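Local atomic coordinates of putative HpcE protein (Mycolicibacterium smegmatis, PDB entry 6V77), a protein that is of unassigned function but belongs to the fumarylacetoacetate hydrolase (FAH) family and carries a zinc ion held by acidic side chains. Residues A145-G150 against T266-F271; S117-V122 against S154-Q159; Q71-G76 against V229-G234; P31-L36 against P65-R70. All blocks are in the same frame, centred on the assembly; numbering follows the deposited sequence.

Contact 1 of 4, residues A145-G150 against T266-F271. With EDO (1,2-ethanediol), chain N.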
loop_
_atom_site.group_PDB
_atom_site.type_symbol
_atom_site.label_atom_id
_atom_site.label_comp_id
_atom_site.label_asym_id
_atom_site.label_seq_id
_atom_site.Cartn_x
_atom_site.Cartn_y
_atom_site.Cartn_z
ATOM N N ALA B 145 1.041 18.225 -5.104
ATOM C CA ALA B 145 0.159 19.123 -4.367
ATOM C C ALA B 145 0.948 19.933 -3.348
ATOM O O ALA B 145 0.868 21.166 -3.315
ATOM C CB ALA B 145 -0.935 18.313 -3.672
ATOM N N GLY B 146 1.680 19.253 -2.482
ATOM C CA GLY B 146 2.487 19.963 -1.507
ATOM C C GLY B 146 3.355 18.986 -0.750
ATOM O O GLY B 146 3.399 17.799 -1.061
ATOM N N VAL B 147 4.046 19.507 0.272
ATOM C CA VAL B 147 4.984 18.708 1.049
ATOM C C VAL B 147 4.597 18.813 2.513
ATOM O O VAL B 147 3.880 19.725 2.924
ATOM C CB VAL B 147 6.449 19.170 0.861
ATOM C CG1 VAL B 147 6.862 19.019 -0.600
ATOM C CG2 VAL B 147 6.648 20.629 1.359
ATOM N N SER B 148 5.086 17.867 3.309
ATOM C CA SER B 148 4.850 17.936 4.740
ATOM C C SER B 148 6.028 17.282 5.457
ATOM O O SER B 148 6.989 16.818 4.833
ATOM C CB SER B 148 3.495 17.295 5.101
ATOM O OG SER B 148 3.125 17.661 6.439
ATOM N N VAL B 149 5.941 17.235 6.786
ATOM C CA VAL B 149 6.976 16.622 7.614
ATOM C C VAL B 149 6.537 15.207 7.946
ATOM O O VAL B 149 5.359 14.970 8.240
ATOM C CB VAL B 149 7.210 17.421 8.912
ATOM C CG1 VAL B 149 8.424 16.859 9.683
ATOM C CG2 VAL B 149 7.371 18.942 8.664
ATOM N N GLY B 150 7.475 14.260 7.921
ATOM C CA GLY B 150 7.163 12.896 8.317
ATOM C C GLY B 150 8.272 12.271 9.144
ATOM O O GLY B 150 9.412 12.749 9.169
ATOM N N THR B 266 12.528 23.114 8.208
ATOM C CA THR B 266 12.528 24.539 8.529
ATOM C C THR B 266 11.687 25.298 7.515
ATOM O O THR B 266 11.854 25.126 6.304
ATOM C CB THR B 266 13.951 25.087 8.558
ATOM O OG1 THR B 266 14.740 24.287 9.461
ATOM C CG2 THR B 266 13.947 26.561 9.031
ATOM N N GLY B 267 10.749 26.100 8.016
ATOM C CA GLY B 267 9.812 26.805 7.164
ATOM C C GLY B 267 8.611 25.999 6.704
ATOM O O GLY B 267 7.702 26.578 6.083
ATOM N N VAL B 268 8.573 24.699 6.976
ATOM C CA VAL B 268 7.456 23.837 6.591
ATOM C C VAL B 268 6.654 23.389 7.807
ATOM O O VAL B 268 5.431 23.516 7.832
ATOM C CB VAL B 268 7.949 22.623 5.776
ATOM C CG1 VAL B 268 6.831 21.574 5.633
ATOM C CG2 VAL B 268 8.448 23.095 4.406
ATOM N N GLY B 269 7.323 22.863 8.833
ATOM C CA GLY B 269 6.579 22.449 10.008
ATOM C C GLY B 269 7.455 21.739 11.015
ATOM O O GLY B 269 8.633 21.454 10.778
ATOM N N GLU B 270 6.846 21.451 12.159
ATOM C CA GLU B 270 7.522 20.610 13.141
ATOM C C GLU B 270 6.488 19.882 13.984
ATOM O O GLU B 270 5.337 20.308 14.084
ATOM C CB GLU B 270 8.435 21.428 14.056
ATOM C CG GLU B 270 7.678 22.348 14.988
ATOM C CD GLU B 270 8.595 22.953 16.029
ATOM O OE1 GLU B 270 9.168 24.014 15.751
ATOM O OE2 GLU B 270 8.764 22.340 17.106
ATOM N N PHE B 271 6.930 18.805 14.639
ATOM C CA PHE B 271 6.112 18.183 15.666
ATOM C C PHE B 271 6.995 17.422 16.641
ATOM O O PHE B 271 8.114 17.024 16.314
ATOM C CB PHE B 271 5.027 17.267 15.069
ATOM C CG PHE B 271 5.521 16.168 14.133
ATOM C CD1 PHE B 271 5.957 14.941 14.626
ATOM C CD2 PHE B 271 5.398 16.323 12.745
ATOM C CE1 PHE B 271 6.351 13.909 13.759
ATOM C CE2 PHE B 271 5.785 15.324 11.872
ATOM C CZ PHE B 271 6.255 14.103 12.366
HETATM C C1 EDO N . 9.780 24.369 11.782
HETATM O O1 EDO N . 10.839 24.599 12.723
HETATM C C2 EDO N . 9.389 25.682 11.120
HETATM O O2 EDO N . 10.589 26.371 10.748
#
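Val149 is the main knob of this contact, and its two methyls go to different places. CG2 drops onto the backbone of 266-271, where it lies 3.5 Å from Gly269 O. Gly269 has no side chain, and Val149 CG2 packs directly on its backbone. The other methyl, CG1, stands anti to the backbone N (chi1 -173°). That turn carries it to the Phe271 ring, 3.8 Å from CE2. The two side chains run past one another head to tail, and the ring presents its edge to the strand, with Val149 O near the ring plane and 3.7 Å from CE2. Strands 145-150 and 269-271 run nearly parallel, 25° apart, with axes 7.0 Å from each other. No hydrogen bond joins them. This is face-to-face packing of two beta sheets in the FAH-family domain, since the strands belong to different sheets. A classic beta bulge puts Val268 and Gly269 together opposite Ile265, at the start of the second strand. Val268 also points at the first strand. Its CG1 sits 4.1 Å from Val149 CG2, and its CG2 lies 4.3 Å from Val147 CG2, so Val268 packs against both valines. Thr263 and Ile265 of strand 260-265 also pack on Val149. At the outer turn, Gly267 N makes a nearly straight hydrogen bond of 2.8 Å to O2 of a 1,2-ethanediol molecule.

Contact 2 of 4, residues S117-V122 against S154-Q159. With ZN (zinc ion), chain L; SO4 (sulfate ion), chain O.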
loop_
_atom_site.group_PDB
_atom_site.type_symbol
_atom_site.label_atom_id
_atom_site.label_comp_id
_atom_site.label_asym_id
_atom_site.label_seq_id
_atom_site.Cartn_x
_atom_site.Cartn_y
_atom_site.Cartn_z
ATOM N N SER B 117 13.943 -2.573 18.578
ATOM C CA SER B 117 14.900 -1.477 18.437
ATOM C C SER B 117 14.251 -0.418 17.559
ATOM O O SER B 117 14.347 -0.480 16.327
ATOM C CB SER B 117 16.213 -1.985 17.830
ATOM O OG SER B 117 16.822 -2.953 18.673
ATOM N N VAL B 118 13.572 0.546 18.175
ATOM C CA VAL B 118 12.792 1.520 17.414
ATOM C C VAL B 118 13.658 2.740 17.117
ATOM O O VAL B 118 14.235 3.353 18.023
ATOM C CB VAL B 118 11.509 1.907 18.163
ATOM C CG1 VAL B 118 10.733 2.898 17.370
ATOM C CG2 VAL B 118 10.656 0.646 18.429
ATOM N N ASP B 119 13.719 3.103 15.843
ATOM C CA ASP B 119 14.670 4.071 15.336
ATOM C C ASP B 119 13.910 5.205 14.658
ATOM O O ASP B 119 12.797 5.007 14.158
ATOM C CB ASP B 119 15.609 3.390 14.356
ATOM C CG ASP B 119 16.921 4.102 14.193
ATOM O OD1 ASP B 119 17.106 5.207 14.758
ATOM O OD2 ASP B 119 17.780 3.525 13.500
ATOM N N TRP B 120 14.517 6.392 14.650
ATOM C CA TRP B 120 13.934 7.610 14.092
ATOM C C TRP B 120 14.492 7.881 12.699
ATOM O O TRP B 120 15.639 7.534 12.398
ATOM C CB TRP B 120 14.247 8.810 14.997
ATOM C CG TRP B 120 15.741 8.972 15.241
ATOM C CD1 TRP B 120 16.625 9.683 14.474
ATOM C CD2 TRP B 120 16.515 8.379 16.296
ATOM N NE1 TRP B 120 17.889 9.582 14.997
ATOM C CE2 TRP B 120 17.852 8.781 16.109
ATOM C CE3 TRP B 120 16.203 7.550 17.380
ATOM C CZ2 TRP B 120 18.872 8.393 16.961
ATOM C CZ3 TRP B 120 17.229 7.163 18.236
ATOM C CH2 TRP B 120 18.546 7.588 18.023
ATOM N N GLU B 121 13.681 8.559 11.861
ATOM C CA GLU B 121 14.080 8.924 10.491
ATOM C C GLU B 121 13.234 10.132 10.060
ATOM O O GLU B 121 12.113 9.941 9.583
ATOM C CB GLU B 121 13.877 7.755 9.515
ATOM C CG GLU B 121 14.688 6.465 9.784
ATOM C CD GLU B 121 14.782 5.533 8.577
ATOM O OE1 GLU B 121 13.993 5.716 7.630
ATOM O OE2 GLU B 121 15.651 4.641 8.554
ATOM N N VAL B 122 13.761 11.356 10.196
ATOM C CA VAL B 122 13.026 12.513 9.667
ATOM C C VAL B 122 13.013 12.441 8.148
ATOM O O VAL B 122 14.023 12.098 7.520
ATOM C CB VAL B 122 13.625 13.857 10.134
ATOM C CG1 VAL B 122 15.109 13.993 9.773
ATOM C CG2 VAL B 122 12.851 15.041 9.518
ATOM N N SER B 154 10.988 3.030 12.614
ATOM C CA SER B 154 11.435 1.738 12.096
ATOM C C SER B 154 11.823 0.831 13.247
ATOM O O SER B 154 12.737 1.165 14.004
ATOM C CB SER B 154 12.634 1.921 11.152
ATOM O OG SER B 154 12.357 2.894 10.133
ATOM N N GLU B 155 11.190 -0.338 13.344
ATOM C CA GLU B 155 11.626 -1.344 14.311
ATOM C C GLU B 155 12.722 -2.168 13.632
ATOM O O GLU B 155 12.440 -3.050 12.817
ATOM C CB GLU B 155 10.441 -2.190 14.780
ATOM C CG GLU B 155 10.722 -2.935 16.070
ATOM C CD GLU B 155 11.710 -4.035 15.844
ATOM O OE1 GLU B 155 11.330 -5.031 15.192
ATOM O OE2 GLU B 155 12.875 -3.878 16.252
ATOM N N ARG B 156 13.990 -1.896 13.985
ATOM C CA ARG B 156 15.095 -2.414 13.178
ATOM C C ARG B 156 15.245 -3.928 13.272
ATOM O O ARG B 156 15.781 -4.537 12.338
ATOM C CB ARG B 156 16.411 -1.754 13.574
ATOM C CG ARG B 156 16.396 -0.248 13.392
ATOM C CD ARG B 156 16.318 0.159 11.906
ATOM N NE ARG B 156 16.713 1.562 11.780
ATOM C CZ ARG B 156 16.489 2.332 10.721
ATOM N NH1 ARG B 156 15.842 1.864 9.649
ATOM N NH2 ARG B 156 16.909 3.593 10.743
ATOM N N ASP B 157 14.831 -4.552 14.383
ATOM C CA ASP B 157 14.989 -6.003 14.497
ATOM C C ASP B 157 14.181 -6.712 13.416
ATOM O O ASP B 157 14.713 -7.530 12.656
ATOM C CB ASP B 157 14.560 -6.507 15.885
ATOM C CG ASP B 157 15.422 -5.971 17.012
ATOM O OD1 ASP B 157 16.495 -5.385 16.738
ATOM O OD2 ASP B 157 15.014 -6.142 18.185
ATOM N N LEU B 158 12.886 -6.409 13.346
ATOM C CA LEU B 158 12.037 -6.982 12.300
ATOM C C LEU B 158 12.503 -6.552 10.918
ATOM O O LEU B 158 12.445 -7.336 9.961
ATOM C CB LEU B 158 10.587 -6.557 12.522
ATOM C CG LEU B 158 9.528 -7.076 11.536
ATOM C CD1 LEU B 158 9.532 -8.592 11.530
ATOM C CD2 LEU B 158 8.146 -6.546 11.893
ATOM N N GLN B 159 12.950 -5.300 10.785
ATOM C CA GLN B 159 13.289 -4.769 9.468
ATOM C C GLN B 159 14.392 -5.579 8.803
ATOM O O GLN B 159 14.377 -5.777 7.583
ATOM C CB GLN B 159 13.725 -3.303 9.570
ATOM C CG GLN B 159 13.910 -2.669 8.183
ATOM C CD GLN B 159 14.555 -1.284 8.230
ATOM O OE1 GLN B 159 14.464 -0.572 9.233
ATOM N NE2 GLN B 159 15.200 -0.899 7.130
HETATM ZN ZN ZN L . 13.023 5.863 5.614
HETATM S S SO4 O . 15.949 2.796 5.673
HETATM O O1 SO4 O . 17.351 3.151 5.861
HETATM O O2 SO4 O . 15.384 2.207 6.888
HETATM O O3 SO4 O . 15.158 3.981 5.331
HETATM O O4 SO4 O . 15.841 1.859 4.556
HETATM O O HOH W 1 11.804 5.993 3.848
#
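Arg156 reaches Asp119 and Glu121 with the edge of its guanidinium group. NE and NH2 both bond to Asp119 OD2, with NE at 2.8 Å, and the carboxylate stands almost perpendicular to the guanidinium plane (83°). NH2 and NH1 share Glu121 OE2 end-on, with NH2 2.7 Å away. NH1 also donates to Gln159 OE1 and to a sulfate oxygen, O2, which Gln159 NE2 reaches too. Glu121 is thus split in use: OE2 takes the arginine, while OE1 binds the zinc ion at 2.2 Å. This salt bridge probably holds the metal ligand in position. Asp152 and Glu123 complete the protein ligands. Asp119 OD2 has a further donor, Met247 N, and OD1 accepts from Gly246 N.

Glu155 is the N-cap of the helix that follows. Its OE1 accepts from Leu158 N. Its OE2 is gripped by Asp157 N and Ser117 N from opposite faces of the carboxylate, the latter at 2.9 Å. Ser117 O in turn accepts from Arg156 N (2.8 Å). Asp119 and Ser154 form an antiparallel hydrogen-bonded pair, and Val118 faces Glu155 in a non-hydrogen-bonded one. The contact lies where strand 144-155, paired with 118-128, passes directly into helix 156-160.

Contact 3 of 4, residues Q71-G76 against V229-G234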
loop_
_atom_site.group_PDB
_atom_site.type_symbol
_atom_site.label_atom_id
_atom_site.label_comp_id
_atom_site.label_asym_id
_atom_site.label_seq_id
_atom_site.Cartn_x
_atom_site.Cartn_y
_atom_site.Cartn_z
ATOM N N GLN B 71 -1.686 4.726 -2.573
ATOM C CA GLN B 71 -0.373 4.104 -2.620
ATOM C C GLN B 71 0.559 4.939 -1.763
ATOM O O GLN B 71 0.481 6.170 -1.800
ATOM C CB GLN B 71 0.176 4.039 -4.053
ATOM C CG GLN B 71 -0.716 3.203 -4.973
ATOM C CD GLN B 71 -0.294 3.255 -6.439
ATOM O OE1 GLN B 71 -0.202 2.208 -7.096
ATOM N NE2 GLN B 71 -0.036 4.460 -6.959
ATOM N N VAL B 72 1.419 4.266 -0.997
ATOM C CA VAL B 72 2.454 4.914 -0.183
ATOM C C VAL B 72 3.791 4.384 -0.657
ATOM O O VAL B 72 4.040 3.168 -0.598
ATOM C CB VAL B 72 2.282 4.607 1.311
ATOM C CG1 VAL B 72 3.448 5.213 2.115
ATOM C CG2 VAL B 72 0.929 5.090 1.818
ATOM N N PHE B 73 4.668 5.277 -1.068
ATOM C CA PHE B 73 6.006 4.893 -1.493
ATOM C C PHE B 73 7.001 5.367 -0.456
ATOM O O PHE B 73 7.077 6.564 -0.171
ATOM C CB PHE B 73 6.324 5.496 -2.854
ATOM C CG PHE B 73 5.332 5.097 -3.876
ATOM C CD1 PHE B 73 5.420 3.862 -4.490
ATOM C CD2 PHE B 73 4.251 5.921 -4.159
ATOM C CE1 PHE B 73 4.476 3.448 -5.436
ATOM C CE2 PHE B 73 3.293 5.525 -5.131
ATOM C CZ PHE B 73 3.397 4.278 -5.744
ATOM N N ALA B 74 7.769 4.445 0.091
ATOM C CA ALA B 74 8.794 4.820 1.063
ATOM C C ALA B 74 10.150 4.480 0.472
ATOM O O ALA B 74 10.337 3.385 -0.071
ATOM C CB ALA B 74 8.573 4.113 2.395
ATOM N N VAL B 75 11.086 5.415 0.572
ATOM C CA VAL B 75 12.365 5.335 -0.111
ATOM C C VAL B 75 13.437 5.051 0.932
ATOM O O VAL B 75 13.498 5.732 1.962
ATOM C CB VAL B 75 12.653 6.637 -0.871
ATOM C CG1 VAL B 75 14.011 6.581 -1.553
ATOM C CG2 VAL B 75 11.514 6.916 -1.893
ATOM N N GLY B 76 14.253 4.021 0.685
ATOM C CA GLY B 76 15.404 3.745 1.521
ATOM C C GLY B 76 16.671 4.347 0.931
ATOM O O GLY B 76 16.715 4.706 -0.238
ATOM N N VAL B 229 4.687 2.200 -11.970
ATOM C CA VAL B 229 3.338 2.284 -11.412
ATOM C C VAL B 229 2.615 3.502 -11.990
ATOM O O VAL B 229 3.225 4.413 -12.550
ATOM C CB VAL B 229 3.353 2.377 -9.872
ATOM C CG1 VAL B 229 3.990 1.114 -9.277
ATOM C CG2 VAL B 229 4.105 3.648 -9.403
ATOM N N GLU B 230 1.291 3.520 -11.831
ATOM C CA GLU B 230 0.524 4.752 -12.029
ATOM C C GLU B 230 0.428 5.468 -10.688
ATOM O O GLU B 230 -0.197 4.958 -9.758
ATOM C CB GLU B 230 -0.871 4.467 -12.579
ATOM C CG GLU B 230 -1.696 5.761 -12.832
ATOM C CD GLU B 230 -3.129 5.463 -13.251
ATOM O OE1 GLU B 230 -3.473 4.280 -13.453
ATOM O OE2 GLU B 230 -3.923 6.420 -13.365
ATOM N N LEU B 231 1.045 6.645 -10.581
ATOM C CA LEU B 231 0.819 7.472 -9.394
ATOM C C LEU B 231 -0.600 8.035 -9.420
ATOM O O LEU B 231 -1.168 8.299 -10.488
ATOM C CB LEU B 231 1.836 8.608 -9.329
ATOM C CG LEU B 231 3.292 8.159 -9.206
ATOM C CD1 LEU B 231 4.203 9.359 -9.100
ATOM C CD2 LEU B 231 3.459 7.309 -7.944
ATOM N N TYR B 232 -1.198 8.178 -8.233
ATOM C CA TYR B 232 -2.526 8.759 -8.124
ATOM C C TYR B 232 -2.470 10.075 -7.365
ATOM O O TYR B 232 -1.616 10.253 -6.498
ATOM C CB TYR B 232 -3.510 7.855 -7.373
ATOM C CG TYR B 232 -3.755 6.531 -8.012
ATOM C CD1 TYR B 232 -4.392 6.456 -9.223
ATOM C CD2 TYR B 232 -3.356 5.347 -7.380
ATOM C CE1 TYR B 232 -4.649 5.233 -9.825
ATOM C CE2 TYR B 232 -3.612 4.109 -7.973
ATOM C CZ TYR B 232 -4.255 4.074 -9.204
ATOM O OH TYR B 232 -4.522 2.877 -9.840
ATOM N N PRO B 233 -3.389 11.000 -7.647
ATOM C CA PRO B 233 -3.554 12.160 -6.764
ATOM C C PRO B 233 -3.777 11.681 -5.337
ATOM O O PRO B 233 -4.493 10.703 -5.099
ATOM C CB PRO B 233 -4.794 12.860 -7.323
ATOM C CG PRO B 233 -4.882 12.377 -8.769
ATOM C CD PRO B 233 -4.381 10.968 -8.740
ATOM N N GLY B 234 -3.134 12.359 -4.387
ATOM C CA GLY B 234 -3.243 11.983 -2.993
ATOM C C GLY B 234 -2.271 10.912 -2.525
ATOM O O GLY B 234 -2.187 10.670 -1.309
#
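Phe73 makes the tight part of this contact. Its ring meets two aliphatic side chains of the loop 229-234. Leu231 CD2 comes closest, 3.3 Å from Phe73 CE2, and approaches the ring obliquely. Phe73 and Val229 point at each other, with Val229 CG2 3.8 Å from Phe73 CZ. Phe73 CG stands anti to its carbonyl carbon (chi1 -57°), which sends the ring out from strand 72-76 into this aliphatic pair. Leu225 of helix 218-226 also packs on the ring. Phe100 of the second subunit meets it too, with ring planes about 40° apart.

The part around Gln71 is more polar and forms the solvent side, where Glu230 and Tyr232 are partly exposed. Gln71 itself is buried. Its chain is extended beyond CG and brings the amide to the loop backbone. NE2 donates to Glu230 O at 2.8 Å, with an N-H...O angle of 149°. The same nitrogen lies 3.5 Å from Tyr232 CD2, and the amide is inclined 44° to the tyrosine ring. Arg70 adds a cation-pi contact to Tyr232.

Both halves of the Gln71 amide are satisfied. NE2 also donates to Asp235 OD2, which accepts from Tyr232 N as well, and OE1 is hydrogen-bonded to Ser102 OG of the second subunit. The apolar half thus packs by shape between strand and loop, while the glutamine ties the loop backbone, Asp235 and the partner chain together by directional bonds at the dimer interface.

Contact 4 of 4, residues P31-L36 against P65-R70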
loop_
_atom_site.group_PDB
_atom_site.type_symbol
_atom_site.label_atom_id
_atom_site.label_comp_id
_atom_site.label_asym_id
_atom_site.label_seq_id
_atom_site.Cartn_x
_atom_site.Cartn_y
_atom_site.Cartn_z
ATOM N N PRO B 31 -15.341 17.173 2.846
ATOM C CA PRO B 31 -14.326 17.433 3.881
ATOM C C PRO B 31 -13.140 16.439 3.902
ATOM O O PRO B 31 -12.136 16.714 4.562
ATOM C CB PRO B 31 -15.138 17.331 5.179
ATOM C CG PRO B 31 -16.238 16.349 4.826
ATOM C CD PRO B 31 -16.616 16.716 3.428
ATOM N N ASP B 32 -13.245 15.315 3.201
ATOM C CA ASP B 32 -12.152 14.343 3.182
ATOM C C ASP B 32 -10.947 14.929 2.454
ATOM O O ASP B 32 -11.087 15.402 1.321
ATOM C CB ASP B 32 -12.612 13.045 2.509
ATOM C CG ASP B 32 -11.458 12.111 2.148
ATOM O OD1 ASP B 32 -10.509 11.947 2.948
ATOM O OD2 ASP B 32 -11.523 11.497 1.062
ATOM N N PRO B 33 -9.752 14.925 3.066
ATOM C CA PRO B 33 -8.585 15.484 2.360
ATOM C C PRO B 33 -8.346 14.854 0.998
ATOM O O PRO B 33 -8.040 15.576 0.043
ATOM C CB PRO B 33 -7.428 15.209 3.334
ATOM C CG PRO B 33 -8.076 15.182 4.683
ATOM C CD PRO B 33 -9.413 14.493 4.435
ATOM N N GLN B 34 -8.500 13.534 0.857
ATOM C CA GLN B 34 -8.193 12.944 -0.446
ATOM C C GLN B 34 -9.096 13.486 -1.552
ATOM O O GLN B 34 -8.685 13.480 -2.717
ATOM C CB GLN B 34 -8.279 11.412 -0.412
ATOM C CG GLN B 34 -7.559 10.692 0.767
ATOM C CD GLN B 34 -6.015 10.811 0.809
ATOM O OE1 GLN B 34 -5.451 10.832 1.890
ATOM N NE2 GLN B 34 -5.342 10.824 -0.347
ATOM N N ASP B 35 -10.294 13.993 -1.220
ATOM C CA ASP B 35 -11.163 14.573 -2.249
ATOM C C ASP B 35 -10.537 15.813 -2.857
ATOM O O ASP B 35 -10.753 16.111 -4.039
ATOM C CB ASP B 35 -12.539 14.936 -1.678
ATOM C CG ASP B 35 -13.425 15.689 -2.696
ATOM O OD1 ASP B 35 -13.888 15.048 -3.654
ATOM O OD2 ASP B 35 -13.658 16.915 -2.552
ATOM N N LEU B 36 -9.796 16.573 -2.054
ATOM C CA LEU B 36 -9.117 17.741 -2.589
ATOM C C LEU B 36 -8.056 17.332 -3.591
ATOM O O LEU B 36 -7.962 17.912 -4.676
ATOM C CB LEU B 36 -8.489 18.563 -1.467
ATOM C CG LEU B 36 -9.305 19.758 -1.020
ATOM C CD1 LEU B 36 -10.702 19.339 -0.652
ATOM C CD2 LEU B 36 -8.608 20.401 0.147
ATOM N N PRO B 65 -2.244 15.175 6.649
ATOM C CA PRO B 65 -2.862 15.896 5.528
ATOM C C PRO B 65 -3.266 14.973 4.383
ATOM O O PRO B 65 -4.082 15.374 3.546
ATOM C CB PRO B 65 -1.778 16.900 5.099
ATOM C CG PRO B 65 -0.488 16.341 5.645
ATOM C CD PRO B 65 -0.836 15.548 6.881
ATOM N N ALA B 66 -2.726 13.752 4.332
ATOM C CA ALA B 66 -3.140 12.718 3.382
ATOM C C ALA B 66 -3.374 11.465 4.210
ATOM O O ALA B 66 -2.470 10.635 4.375
ATOM C CB ALA B 66 -2.096 12.499 2.292
ATOM N N PRO B 67 -4.568 11.311 4.786
ATOM C CA PRO B 67 -4.776 10.214 5.743
ATOM C C PRO B 67 -5.073 8.863 5.090
ATOM O O PRO B 67 -4.910 7.829 5.755
ATOM C CB PRO B 67 -5.976 10.700 6.566
ATOM C CG PRO B 67 -6.750 11.564 5.609
ATOM C CD PRO B 67 -5.717 12.237 4.729
ATOM N N LEU B 68 -5.495 8.821 3.821
ATOM C CA LEU B 68 -5.834 7.542 3.178
ATOM C C LEU B 68 -5.312 7.498 1.739
ATOM O O LEU B 68 -6.081 7.350 0.778
ATOM C CB LEU B 68 -7.343 7.297 3.232
ATOM C CG LEU B 68 -7.792 5.876 2.829
ATOM C CD1 LEU B 68 -7.074 4.760 3.606
ATOM C CD2 LEU B 68 -9.303 5.706 2.937
ATOM N N PRO B 69 -3.994 7.580 1.560
ATOM C CA PRO B 69 -3.441 7.503 0.207
ATOM C C PRO B 69 -3.688 6.122 -0.390
ATOM O O PRO B 69 -3.637 5.108 0.303
ATOM C CB PRO B 69 -1.945 7.778 0.403
ATOM C CG PRO B 69 -1.685 7.414 1.866
ATOM C CD PRO B 69 -2.947 7.739 2.596
ATOM N N ARG B 70 -3.970 6.098 -1.696
ATOM C CA ARG B 70 -4.121 4.814 -2.377
ATOM C C ARG B 70 -2.813 4.031 -2.398
ATOM O O ARG B 70 -2.822 2.797 -2.287
ATOM C CB ARG B 70 -4.644 5.058 -3.790
ATOM C CG ARG B 70 -6.075 5.546 -3.740
ATOM C CD ARG B 70 -6.493 6.232 -5.030
ATOM N NE ARG B 70 -6.897 5.267 -6.030
ATOM C CZ ARG B 70 -7.481 5.602 -7.184
ATOM N NH1 ARG B 70 -7.725 6.880 -7.464
ATOM N NH2 ARG B 70 -7.825 4.664 -8.055
#
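Pro33 lies at the N-terminal end of helix 33-38 and packs on loop 65-70; its CA is 6.2 Å from that of Ala66. The loop is irregular and proline-rich, and it connects strands 62-63 and 72-76. No backbone-to-backbone hydrogen bond crosses the contact.

Two proline rings pack obliquely, with Pro33 CB 3.7 Å from Pro67 CD. Pro33 CB also comes within 3.4 Å of Pro65 O, a carbonyl that accepts from Tyr37 OH. Gln34 carries the polar link. Its chain bends at chi2 (-65°) and lays the amide across the backbone from Ala66 to Pro69. OE1 accepts from Leu68 N at 2.8 Å. The donor nitrogen stands 45° out of the amide carbonyl plane. Pro67 N is only 3.1 Å from the same oxygen but has no hydrogen to offer. Farther out, Gln34 CG lies 4.2 Å from Leu68 CB.

Pro65, Pro67 and Pro69 have no N-H, so half of the six loop residues cannot donate from the backbone. Gln34 OE1 satisfies the N-H of Leu68. Its NE2 makes a weak bond to Gly234 O, so one side chain bridges the helix to two loops.

Overall arrangement
Contacts 1, 2 and 3 are mostly buried and belong to the FAH-family domain, while contact 4, only partly buried, joins helix 33-38 to the loop before strand 72-76. Contacts 1 and 2 share strand 144-155: the first is apolar packing between two sheets, the second a charged network beside the zinc ion at the strand's far end. They touch through Gly150 and Val122. Contact 3 mixes an aromatic-aliphatic cluster with amide bonding. It meets contact 4 around Gly234, and both reach the second subunit. Contacts 2 and 4 lie on opposite sides of the chain's centre. Contact 1 touches contact 4 through Ser148 and Pro65.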